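Local structure of response regulator (Caulobacter vibrioides, 3N0R) at residues 169-183 with 258-271. The protein probably relays stress signals as a two-component response regulator, its receiver domain controlling a sigma-like domain that sequesters an anti-sigma factor. The protein carries 1 engineered substitution. Numbering follows the deposited sequence.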
loop_
_atom_site.group_PDB
_atom_site.type_symbol
_atom_site.label_atom_id
_atom_site.label_comp_id
_atom_site.label_asym_id
_atom_site.label_seq_id
_atom_site.Cartn_x
_atom_site.Cartn_y
_atom_site.Cartn_z
ATOM N N GLU A 169 9.802 10.776 -17.294
ATOM C CA GLU A 169 10.910 11.491 -16.663
ATOM C C GLU A 169 12.093 10.537 -16.614
ATOM O O GLU A 169 12.019 9.513 -15.956
ATOM C CB GLU A 169 10.548 11.929 -15.246
ATOM C CG GLU A 169 9.509 13.018 -15.150
ATOM C CD GLU A 169 9.550 13.701 -13.797
ATOM O OE1 GLU A 169 8.919 13.192 -12.849
ATOM O OE2 GLU A 169 10.242 14.733 -13.674
ATOM N N PRO A 170 13.191 10.864 -17.313
ATOM C CA PRO A 170 14.197 9.812 -17.507
ATOM C C PRO A 170 14.922 9.343 -16.243
ATOM O O PRO A 170 15.179 8.147 -16.129
ATOM C CB PRO A 170 15.187 10.434 -18.499
ATOM C CG PRO A 170 14.947 11.888 -18.426
ATOM C CD PRO A 170 13.502 12.085 -18.070
ATOM N N VAL A 171 15.262 10.243 -15.322
ATOM C CA VAL A 171 15.943 9.807 -14.105
ATOM C C VAL A 171 15.019 8.915 -13.280
ATOM O O VAL A 171 15.449 7.903 -12.724
ATOM C CB VAL A 171 16.420 11.000 -13.257
ATOM C CG1 VAL A 171 16.902 10.518 -11.890
ATOM C CG2 VAL A 171 17.523 11.752 -13.982
ATOM N N ILE A 172 13.746 9.295 -13.215
ATOM C CA ILE A 172 12.748 8.520 -12.499
ATOM C C ILE A 172 12.552 7.145 -13.141
ATOM O O ILE A 172 12.494 6.138 -12.446
ATOM C CB ILE A 172 11.403 9.279 -12.421
ATOM C CG1 ILE A 172 11.577 10.624 -11.699
ATOM C CG2 ILE A 172 10.337 8.424 -11.750
ATOM C CD1 ILE A 172 12.123 10.511 -10.291
ATOM N N ALA A 173 12.453 7.105 -14.467
ATOM C CA ALA A 173 12.286 5.841 -15.176
ATOM C C ALA A 173 13.459 4.913 -14.886
ATOM O O ALA A 173 13.277 3.721 -14.614
ATOM C CB ALA A 173 12.162 6.087 -16.676
ATOM N N ALA A 174 14.670 5.453 -14.947
ATOM C CA ALA A 174 15.867 4.655 -14.688
ATOM C C ALA A 174 15.925 4.189 -13.233
ATOM O O ALA A 174 16.339 3.057 -12.963
ATOM C CB ALA A 174 17.111 5.442 -15.043
ATOM N N ASP A 175 15.516 5.052 -12.304
ATOM C CA ASP A 175 15.513 4.707 -10.885
ATOM C C ASP A 175 14.570 3.540 -10.635
ATOM O O ASP A 175 14.908 2.602 -9.908
ATOM C CB ASP A 175 15.011 5.863 -10.018
ATOM C CG ASP A 175 16.015 6.981 -9.837
ATOM O OD1 ASP A 175 17.214 6.812 -10.140
ATOM O OD2 ASP A 175 15.583 8.053 -9.357
ATOM N N ILE A 176 13.361 3.604 -11.190
ATOM C CA ILE A 176 12.409 2.540 -10.923
ATOM C C ILE A 176 12.815 1.233 -11.618
ATOM O O ILE A 176 12.634 0.161 -11.054
ATOM C CB ILE A 176 10.933 2.964 -11.188
ATOM C CG1 ILE A 176 9.961 1.959 -10.561
ATOM C CG2 ILE A 176 10.653 3.111 -12.653
ATOM C CD1 ILE A 176 10.046 1.863 -9.049
ATOM N N GLU A 177 13.398 1.319 -12.814
ATOM C CA GLU A 177 13.925 0.114 -13.456
ATOM C C GLU A 177 14.968 -0.558 -12.558
ATOM O O GLU A 177 14.988 -1.784 -12.409
ATOM C CB GLU A 177 14.542 0.431 -14.824
ATOM C CG GLU A 177 15.172 -0.788 -15.524
ATOM C CD GLU A 177 16.633 -1.021 -15.131
ATOM O OE1 GLU A 177 17.281 -0.097 -14.591
ATOM O OE2 GLU A 177 17.143 -2.143 -15.354
ATOM N N ALA A 178 15.833 0.248 -11.950
ATOM C CA ALA A 178 16.886 -0.299 -11.104
ATOM C C ALA A 178 16.291 -1.009 -9.896
ATOM O O ALA A 178 16.714 -2.108 -9.538
ATOM C CB ALA A 178 17.837 0.797 -10.663
ATOM N N LEU A 179 15.294 -0.382 -9.275
ATOM C CA LEU A 179 14.663 -0.975 -8.105
ATOM C C LEU A 179 13.939 -2.276 -8.469
ATOM O O LEU A 179 14.026 -3.270 -7.751
ATOM C CB LEU A 179 13.718 0.027 -7.440
ATOM C CG LEU A 179 14.435 1.227 -6.811
ATOM C CD1 LEU A 179 13.422 2.243 -6.293
ATOM C CD2 LEU A 179 15.348 0.778 -5.687
ATOM N N VAL A 180 13.244 -2.281 -9.600
ATOM C CA VAL A 180 12.542 -3.487 -10.038
ATOM C C VAL A 180 13.512 -4.638 -10.309
ATOM O O VAL A 180 13.287 -5.782 -9.892
ATOM C CB VAL A 180 11.653 -3.204 -11.268
ATOM C CG1 VAL A 180 11.085 -4.498 -11.843
ATOM C CG2 VAL A 180 10.532 -2.237 -10.886
ATOM N N ARG A 181 14.602 -4.327 -11.001
ATOM C CA ARG A 181 15.632 -5.326 -11.278
ATOM C C ARG A 181 16.249 -5.859 -9.975
ATOM O O ARG A 181 16.535 -7.050 -9.850
ATOM C CB ARG A 181 16.722 -4.710 -12.161
ATOM C CG ARG A 181 17.937 -5.576 -12.414
ATOM C CD ARG A 181 18.924 -4.859 -13.329
ATOM N NE ARG A 181 18.455 -4.837 -14.711
ATOM C CZ ARG A 181 18.974 -5.583 -15.683
ATOM N NH1 ARG A 181 19.986 -6.396 -15.422
ATOM N NH2 ARG A 181 18.489 -5.509 -16.913
ATOM N N GLU A 182 16.474 -4.969 -9.015
ATOM C CA GLU A 182 17.061 -5.345 -7.731
ATOM C C GLU A 182 16.187 -6.348 -6.973
ATOM O O GLU A 182 16.691 -7.118 -6.161
ATOM C CB GLU A 182 17.332 -4.103 -6.861
ATOM C CG GLU A 182 17.764 -4.438 -5.421
ATOM C CD GLU A 182 17.956 -3.215 -4.518
ATOM O OE1 GLU A 182 17.514 -2.105 -4.879
ATOM O OE2 GLU A 182 18.554 -3.371 -3.430
ATOM N N LEU A 183 14.883 -6.335 -7.247
ATOM C CA LEU A 183 13.938 -7.267 -6.629
ATOM C C LEU A 183 13.865 -8.605 -7.375
ATOM O O LEU A 183 13.127 -9.499 -6.973
ATOM C CB LEU A 183 12.546 -6.639 -6.546
ATOM C CG LEU A 183 12.433 -5.377 -5.685
ATOM C CD1 LEU A 183 11.080 -4.706 -5.894
ATOM C CD2 LEU A 183 12.670 -5.684 -4.209
ATOM N N ILE A 258 3.102 4.408 -5.432
ATOM C CA ILE A 258 4.424 4.726 -4.935
ATOM C C ILE A 258 4.761 6.169 -5.233
ATOM O O ILE A 258 4.349 6.756 -6.242
ATOM C CB ILE A 258 5.527 3.825 -5.519
ATOM C CG1 ILE A 258 5.540 3.896 -7.040
ATOM C CG2 ILE A 258 5.361 2.390 -5.046
ATOM C CD1 ILE A 258 6.683 3.100 -7.657
ATOM N N THR A 259 5.472 6.765 -4.287
ATOM C CA THR A 259 5.859 8.154 -4.387
ATOM C C THR A 259 7.219 8.286 -5.054
ATOM O O THR A 259 8.146 7.522 -4.764
ATOM C CB THR A 259 5.942 8.781 -2.987
ATOM O OG1 THR A 259 4.677 8.609 -2.332
ATOM C CG2 THR A 259 6.284 10.262 -3.064
ATOM N N LYS A 260 7.328 9.247 -5.962
ATOM C CA LYS A 260 8.629 9.667 -6.485
ATOM C C LYS A 260 8.965 11.019 -5.845
ATOM O O LYS A 260 8.075 11.842 -5.659
ATOM C CB LYS A 260 8.599 9.765 -8.017
ATOM C CG LYS A 260 7.528 10.706 -8.566
ATOM C CD LYS A 260 7.634 10.903 -10.077
ATOM C CE LYS A 260 6.536 11.833 -10.573
ATOM N NZ LYS A 260 6.632 12.096 -12.036
ATOM N N PRO A 261 10.241 11.250 -5.476
ATOM C CA PRO A 261 11.386 10.336 -5.607
ATOM C C PRO A 261 11.258 9.108 -4.704
ATOM O O PRO A 261 10.598 9.161 -3.668
ATOM C CB PRO A 261 12.573 11.197 -5.165
ATOM C CG PRO A 261 11.981 12.202 -4.238
ATOM C CD PRO A 261 10.610 12.498 -4.781
ATOM N N PHE A 262 11.912 8.019 -5.095
ATOM C CA PHE A 262 11.676 6.717 -4.487
ATOM C C PHE A 262 12.459 6.472 -3.211
ATOM O O PHE A 262 13.645 6.756 -3.134
ATOM C CB PHE A 262 11.983 5.610 -5.501
ATOM C CG PHE A 262 11.238 5.766 -6.793
ATOM C CD1 PHE A 262 9.858 5.714 -6.813
ATOM C CD2 PHE A 262 11.915 5.990 -7.981
ATOM C CE1 PHE A 262 9.156 5.865 -7.999
ATOM C CE2 PHE A 262 11.222 6.143 -9.178
ATOM C CZ PHE A 262 9.835 6.086 -9.182
ATOM N N GLN A 263 11.777 5.921 -2.213
ATOM C CA GLN A 263 12.446 5.277 -1.095
ATOM C C GLN A 263 12.319 3.795 -1.378
ATOM O O GLN A 263 11.207 3.290 -1.480
ATOM C CB GLN A 263 11.765 5.622 0.226
ATOM C CG GLN A 263 12.083 7.015 0.729
ATOM C CD GLN A 263 11.515 7.273 2.108
ATOM O OE1 GLN A 263 10.301 7.229 2.311
ATOM N NE2 GLN A 263 12.394 7.536 3.071
ATOM N N PRO A 264 13.455 3.096 -1.529
ATOM C CA PRO A 264 13.457 1.701 -1.993
ATOM C C PRO A 264 12.516 0.758 -1.244
ATOM O O PRO A 264 11.867 -0.058 -1.891
ATOM C CB PRO A 264 14.914 1.272 -1.802
ATOM C CG PRO A 264 15.684 2.532 -1.954
ATOM C CD PRO A 264 14.824 3.613 -1.348
ATOM N N GLU A 265 12.442 0.847 0.079
ATOM C CA GLU A 265 11.619 -0.105 0.816
ATOM C C GLU A 265 10.139 0.051 0.501
ATOM O O GLU A 265 9.391 -0.921 0.561
ATOM C CB GLU A 265 11.868 -0.008 2.323
ATOM C CG GLU A 265 13.194 -0.617 2.773
ATOM C CD GLU A 265 13.202 -2.142 2.687
ATOM O OE1 GLU A 265 12.591 -2.792 3.565
ATOM O OE2 GLU A 265 13.821 -2.692 1.748
ATOM N N THR A 266 9.710 1.266 0.151
ATOM C CA THR A 266 8.304 1.475 -0.191
ATOM C C THR A 266 7.959 0.822 -1.524
ATOM O O THR A 266 6.840 0.365 -1.714
ATOM C CB THR A 266 7.916 2.967 -0.247
ATOM O OG1 THR A 266 8.510 3.597 -1.391
ATOM C CG2 THR A 266 8.322 3.678 1.037
ATOM N N VAL A 267 8.927 0.776 -2.435
ATOM C CA VAL A 267 8.730 0.114 -3.718
ATOM C C VAL A 267 8.653 -1.402 -3.532
ATOM O O VAL A 267 7.789 -2.066 -4.116
ATOM C CB VAL A 267 9.840 0.499 -4.696
ATOM C CG1 VAL A 267 9.710 -0.290 -5.991
ATOM C CG2 VAL A 267 9.775 1.994 -4.968
ATOM N N LYS A 268 9.553 -1.954 -2.722
ATOM C CA LYS A 268 9.488 -3.375 -2.389
ATOM C C LYS A 268 8.124 -3.720 -1.807
ATOM O O LYS A 268 7.522 -4.730 -2.168
ATOM C CB LYS A 268 10.583 -3.782 -1.396
ATOM C CG LYS A 268 10.396 -5.205 -0.861
ATOM C CD LYS A 268 11.513 -5.643 0.087
ATOM C CE LYS A 268 12.774 -6.031 -0.671
ATOM N NZ LYS A 268 13.545 -7.094 0.032
ATOM N N ALA A 269 7.640 -2.879 -0.897
ATOM C CA ALA A 269 6.359 -3.146 -0.249
ATOM C C ALA A 269 5.196 -3.081 -1.238
ATOM O O ALA A 269 4.329 -3.954 -1.219
ATOM C CB ALA A 269 6.132 -2.183 0.918
ATOM N N ALA A 270 5.151 -2.045 -2.072
ATOM C CA ALA A 270 4.048 -1.896 -3.013
ATOM C C ALA A 270 4.034 -3.032 -4.035
ATOM O O ALA A 270 2.986 -3.613 -4.316
ATOM C CB ALA A 270 4.105 -0.542 -3.696
ATOM N N ILE A 271 5.196 -3.346 -4.596
ATOM C CA ILE A 271 5.294 -4.462 -5.527
ATOM C C ILE A 271 4.947 -5.776 -4.827
ATOM O O ILE A 271 4.221 -6.606 -5.377
ATOM C CB ILE A 271 6.688 -4.526 -6.176
ATOM C CG1 ILE A 271 6.879 -3.316 -7.094
ATOM C CG2 ILE A 271 6.883 -5.845 -6.928
ATOM C CD1 ILE A 271 8.265 -3.205 -7.699
HETATM O O HOH W 1 13.870 8.785 -7.173
#
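E169 and K260 meet in a salt bridge where the first helix of the receiver domain, 170-182, passes the end of strand 257-259, the last strand of a parallel sheet in 2-1-3-4-5 order. The fold illustrates how a response regulator gathers distant parts of its chain around one acidic site. K260 NZ lies 2.7 Å from E169 OE1, on its anti side and 23° out of the carboxylate plane. The same ammonium group also bridges to D212, the predicted phosphorylation site, unmodified here. K260 and the cis peptide bond before P261 form the Lys-Pro signature; as in other receivers, this lysine probably contacts the phosphoryl group once the aspartate is modified.

Nearly two turns along the helix from E169, water makes the link: a molecule donates to D175 OD2 at 2.9 Å and accepts from F262 N, tying the acidic side chain to the loop before helix 264-277.

F262 is the centre of the apolar packing. Helix 170-182 meets its ring both ways: I172 O and D175 CB lie at the edge, near the plane, and I176 CD1, in the conformer described, stands over one face, 4.2 Å from the ring centroid and 11° off the normal, a CH-pi contact. I172 CG2 touches F262 CZ at 3.5 Å. In the conformers described, I176 CD1 also meets I258 CD1 tip to tip and V267 CG1.

The axes of 170-182 and 264-271 approach to 10.3 Å and cross at -62°. L179 divides its methyls, CD1 going to F262 CB and V267 CG2, CD2 to P264. K268, whose NZ is paired with D156, lends its aliphatic chain to L183: in the conformer described K268 CE rests 3.6 Å from L183 CD2, while L183 CD1 packs on I271 CD1 at 3.7 Å.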